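Local coordinates for putative ketosteroid isomerase (Parabacteroides distasonis ATCC 8503, PDB 3KE7), which is of unknown function but carries a SnoaL-like domain of the NTF2 clan and is probably a ketosteroid isomerase-like protein that binds small molecules in its pocket, at residues Q86-L95 / W120-V130. Residues are numbered along the deposited sequence; the frame is centred on the assembly and turned at random.
Sequences QNIAVLTFNL and WKIIQTHWSYV. With BCN (bicine), chain F.
Trp127 meets Phe93 and Leu95 through CH2, on the benzo ring of its indole: CH2 lies 3.8 Å from Phe93 CZ and 3.9 Å from Leu95 CD2. The Phe93 and Trp127 planes stand nearly perpendicular, at 84°, yet the approach is oblique, with the centroids of the Phe93 ring and the six-membered ring of Trp127 5.7 Å apart. Phe93 takes the sterically demanding first torsion, CG between the backbone N and the carbonyl carbon (chi1 59°), which brings its ring across to the indole. One indole face carries the bicine: C5 of the ligand sits over the centre of the ring system, 3.6 Å above its plane. Leu95 CD2 also touches the ligand, at C6, so both residues line the pocket. Replacing Trp127 by an alanine removes the indole and would probably take away the flat surface under the bicine, leaving a gap beside Phe93 CZ and Leu95 CD2. Further along the strands, Val130 CG2 packs against Asn94 ND2, 3.6 Å away, whose hydrogen bonds go to Asn107 OD1 and Trp106 O. At the other end, Trp120 reaches over with its six-membered ring; CZ3 lies 3.8 Å from Ala89 CB, and the backbone between Ile88 and Ala89 abuts the ring edge. Ile88 and Ile123 join through their CD1 atoms, 4.0 Å apart, their side chains crossing at about a right angle. Ile123 belongs to a classic beta bulge, facing Val111 together with Gln124. The contact is thus made at its two ends, between strands 88-99 and 120-129, which flank strand 102-114 in the curved sheet of the NTF2-like alpha+beta fold; their local axes diverge by 62°. Helix 15-28 packs on this sheet, touching Ala89, Phe93 and Trp120, while Gln124, His126 and Ser128 hydrogen-bond to the second subunit.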
# COMPACT_ATOMS: atom_id res chain seq x y z
N GLN B 86 -14.01 8.21 1.25
CA GLN B 86 -14.39 9.00 2.40
C GLN B 86 -13.15 9.79 2.88
O GLN B 86 -12.61 10.64 2.09
CB GLN B 86 -15.07 8.09 3.49
CG GLN B 86 -16.39 7.41 2.97
CD GLN B 86 -17.06 6.45 3.96
OE1 GLN B 86 -16.72 6.40 5.12
NE2 GLN B 86 -18.05 5.69 3.48
N ASN B 87 -12.62 9.45 4.05
CA ASN B 87 -11.49 10.18 4.60
C ASN B 87 -10.11 9.57 4.24
O ASN B 87 -9.11 9.90 4.88
CB ASN B 87 -11.62 10.31 6.12
CG ASN B 87 -11.46 8.99 6.88
OD1 ASN B 87 -11.66 7.88 6.35
ND2 ASN B 87 -11.07 9.11 8.18
N ILE B 88 -10.07 8.70 3.23
CA ILE B 88 -8.83 8.05 2.78
C ILE B 88 -8.61 8.32 1.29
O ILE B 88 -9.56 8.34 0.47
CB ILE B 88 -8.93 6.54 2.98
CG1 ILE B 88 -8.85 6.21 4.47
CG2 ILE B 88 -7.83 5.80 2.21
CD1 ILE B 88 -7.46 6.38 5.10
N ALA B 89 -7.35 8.57 0.94
CA ALA B 89 -6.95 8.62 -0.46
C ALA B 89 -5.78 7.68 -0.61
O ALA B 89 -4.77 7.81 0.09
CB ALA B 89 -6.49 9.99 -0.82
N VAL B 90 -5.91 6.72 -1.52
CA VAL B 90 -4.82 5.78 -1.84
C VAL B 90 -4.15 6.26 -3.11
O VAL B 90 -4.80 6.28 -4.17
CB VAL B 90 -5.33 4.33 -2.04
CG1 VAL B 90 -4.14 3.34 -2.26
CG2 VAL B 90 -6.13 3.89 -0.81
N LEU B 91 -2.89 6.68 -3.01
CA LEU B 91 -2.10 7.13 -4.17
C LEU B 91 -1.14 6.05 -4.58
O LEU B 91 -0.33 5.57 -3.77
CB LEU B 91 -1.34 8.41 -3.81
CG LEU B 91 -0.27 8.83 -4.80
CD1 LEU B 91 -0.87 9.20 -6.19
CD2 LEU B 91 0.56 9.99 -4.21
N THR B 92 -1.23 5.63 -5.81
CA THR B 92 -0.31 4.63 -6.35
C THR B 92 0.36 5.21 -7.60
O THR B 92 -0.27 5.92 -8.41
CB THR B 92 -0.99 3.29 -6.70
OG1 THR B 92 -2.12 3.55 -7.53
CG2 THR B 92 -1.48 2.60 -5.41
N PHE B 93 1.65 4.91 -7.78
CA PHE B 93 2.37 5.40 -8.92
C PHE B 93 3.68 4.62 -9.09
O PHE B 93 4.12 3.91 -8.16
CB PHE B 93 2.65 6.92 -8.80
CG PHE B 93 3.46 7.35 -7.58
CD1 PHE B 93 2.82 7.61 -6.38
CD2 PHE B 93 4.84 7.57 -7.67
CE1 PHE B 93 3.55 8.01 -5.26
CE2 PHE B 93 5.57 7.99 -6.56
CZ PHE B 93 4.90 8.19 -5.35
N ASN B 94 4.28 4.83 -10.25
CA ASN B 94 5.64 4.45 -10.48
C ASN B 94 6.45 5.73 -10.55
O ASN B 94 5.90 6.80 -10.88
CB ASN B 94 5.75 3.59 -11.75
CG ASN B 94 5.25 2.20 -11.50
OD1 ASN B 94 4.09 1.88 -11.76
ND2 ASN B 94 6.09 1.40 -10.85
N LEU B 95 7.73 5.64 -10.24
CA LEU B 95 8.57 6.81 -10.23
C LEU B 95 9.92 6.50 -10.79
O LEU B 95 10.59 5.61 -10.31
CB LEU B 95 8.76 7.31 -8.79
CG LEU B 95 9.45 8.71 -8.61
CD1 LEU B 95 8.47 9.78 -8.96
CD2 LEU B 95 9.91 8.89 -7.16
N TRP B 120 -4.48 16.36 5.15
CA TRP B 120 -4.24 15.00 4.67
C TRP B 120 -2.84 14.56 5.09
O TRP B 120 -1.84 15.25 4.78
CB TRP B 120 -4.33 14.94 3.17
CG TRP B 120 -5.69 15.17 2.70
CD1 TRP B 120 -6.28 16.39 2.49
CD2 TRP B 120 -6.69 14.18 2.37
NE1 TRP B 120 -7.56 16.22 2.02
CE2 TRP B 120 -7.84 14.88 1.93
CE3 TRP B 120 -6.74 12.79 2.42
CZ2 TRP B 120 -9.00 14.23 1.54
CZ3 TRP B 120 -7.87 12.16 2.00
CH2 TRP B 120 -9.00 12.87 1.58
N LYS B 121 -2.77 13.47 5.86
CA LYS B 121 -1.52 12.96 6.36
C LYS B 121 -1.31 11.53 5.92
O LYS B 121 -2.25 10.75 5.85
CB LYS B 121 -1.54 13.00 7.87
CG LYS B 121 -1.88 14.33 8.50
CD LYS B 121 -0.87 15.36 8.23
CE LYS B 121 0.35 15.20 9.01
NZ LYS B 121 0.88 16.63 9.23
N ILE B 122 -0.04 11.18 5.68
CA ILE B 122 0.32 9.85 5.28
C ILE B 122 0.26 8.90 6.51
O ILE B 122 0.88 9.14 7.54
CB ILE B 122 1.73 9.81 4.64
CG1 ILE B 122 1.72 10.59 3.34
CG2 ILE B 122 2.19 8.36 4.39
CD1 ILE B 122 3.12 10.80 2.74
N ILE B 123 -0.50 7.81 6.34
CA ILE B 123 -0.60 6.77 7.33
C ILE B 123 0.08 5.47 6.87
O ILE B 123 0.32 4.60 7.68
CB ILE B 123 -2.04 6.47 7.77
CG1 ILE B 123 -2.88 5.88 6.67
CG2 ILE B 123 -2.67 7.79 8.25
CD1 ILE B 123 -4.21 5.26 7.20
N GLN B 124 0.44 5.36 5.61
CA GLN B 124 1.16 4.19 5.13
C GLN B 124 1.95 4.53 3.90
O GLN B 124 1.43 5.18 2.99
CB GLN B 124 0.17 3.04 4.80
CG GLN B 124 0.83 1.71 4.48
CD GLN B 124 1.43 1.52 3.09
OE1 GLN B 124 2.21 0.61 2.92
NE2 GLN B 124 1.05 2.40 2.09
N THR B 125 3.18 4.04 3.83
CA THR B 125 4.07 4.25 2.69
C THR B 125 4.72 2.91 2.37
O THR B 125 5.23 2.21 3.27
CB THR B 125 5.19 5.25 3.03
OG1 THR B 125 4.60 6.52 3.33
CG2 THR B 125 6.19 5.32 1.92
N HIS B 126 4.69 2.54 1.10
CA HIS B 126 5.37 1.34 0.61
C HIS B 126 6.12 1.70 -0.66
O HIS B 126 5.51 1.94 -1.71
CB HIS B 126 4.36 0.21 0.33
CG HIS B 126 4.97 -1.16 0.16
ND1 HIS B 126 4.30 -2.31 0.55
CD2 HIS B 126 6.13 -1.58 -0.42
CE1 HIS B 126 5.05 -3.37 0.22
NE2 HIS B 126 6.18 -2.95 -0.31
N TRP B 127 7.46 1.76 -0.56
CA TRP B 127 8.34 1.97 -1.67
C TRP B 127 8.98 0.65 -2.04
O TRP B 127 9.47 -0.06 -1.15
CB TRP B 127 9.49 2.95 -1.32
CG TRP B 127 9.09 4.37 -1.19
CD1 TRP B 127 8.86 5.06 -0.08
CD2 TRP B 127 8.85 5.27 -2.29
NE1 TRP B 127 8.51 6.36 -0.38
CE2 TRP B 127 8.52 6.51 -1.74
CE3 TRP B 127 8.97 5.15 -3.66
CZ2 TRP B 127 8.22 7.62 -2.54
CZ3 TRP B 127 8.71 6.26 -4.47
CH2 TRP B 127 8.31 7.48 -3.90
N SER B 128 8.99 0.29 -3.32
CA SER B 128 9.75 -0.89 -3.75
C SER B 128 10.43 -0.60 -5.07
O SER B 128 10.01 0.30 -5.83
CB SER B 128 8.85 -2.15 -3.80
OG SER B 128 7.88 -2.10 -4.82
N TYR B 129 11.48 -1.38 -5.38
CA TYR B 129 12.11 -1.26 -6.69
C TYR B 129 11.28 -1.95 -7.75
O TYR B 129 10.68 -2.96 -7.51
CB TYR B 129 13.48 -1.92 -6.70
CG TYR B 129 14.48 -1.35 -5.74
CD1 TYR B 129 14.77 -0.01 -5.73
CD2 TYR B 129 15.23 -2.20 -4.91
CE1 TYR B 129 15.76 0.51 -4.87
CE2 TYR B 129 16.22 -1.68 -4.05
CZ TYR B 129 16.43 -0.33 -4.04
OH TYR B 129 17.42 0.20 -3.22
N VAL B 130 11.33 -1.39 -8.95
CA VAL B 130 10.72 -2.02 -10.11
C VAL B 130 11.65 -3.15 -10.56
O VAL B 130 12.84 -2.91 -10.86
CB VAL B 130 10.54 -1.04 -11.28
CG1 VAL B 130 10.19 -1.77 -12.61
CG2 VAL B 130 9.44 0.02 -10.96
N1 BCN F . 12.73 7.66 -1.83
C1 BCN F . 13.36 6.79 -0.83
C2 BCN F . 14.87 6.64 -1.11
O21 BCN F . 15.55 5.79 -0.50
O22 BCN F . 15.39 7.40 -1.97
C3 BCN F . 11.64 8.45 -1.22
C4 BCN F . 12.20 9.67 -0.50
O4 BCN F . 13.09 10.31 -1.43
C5 BCN F . 12.21 6.82 -2.89
C6 BCN F . 12.02 7.63 -4.14
O6 BCN F . 13.21 8.41 -4.42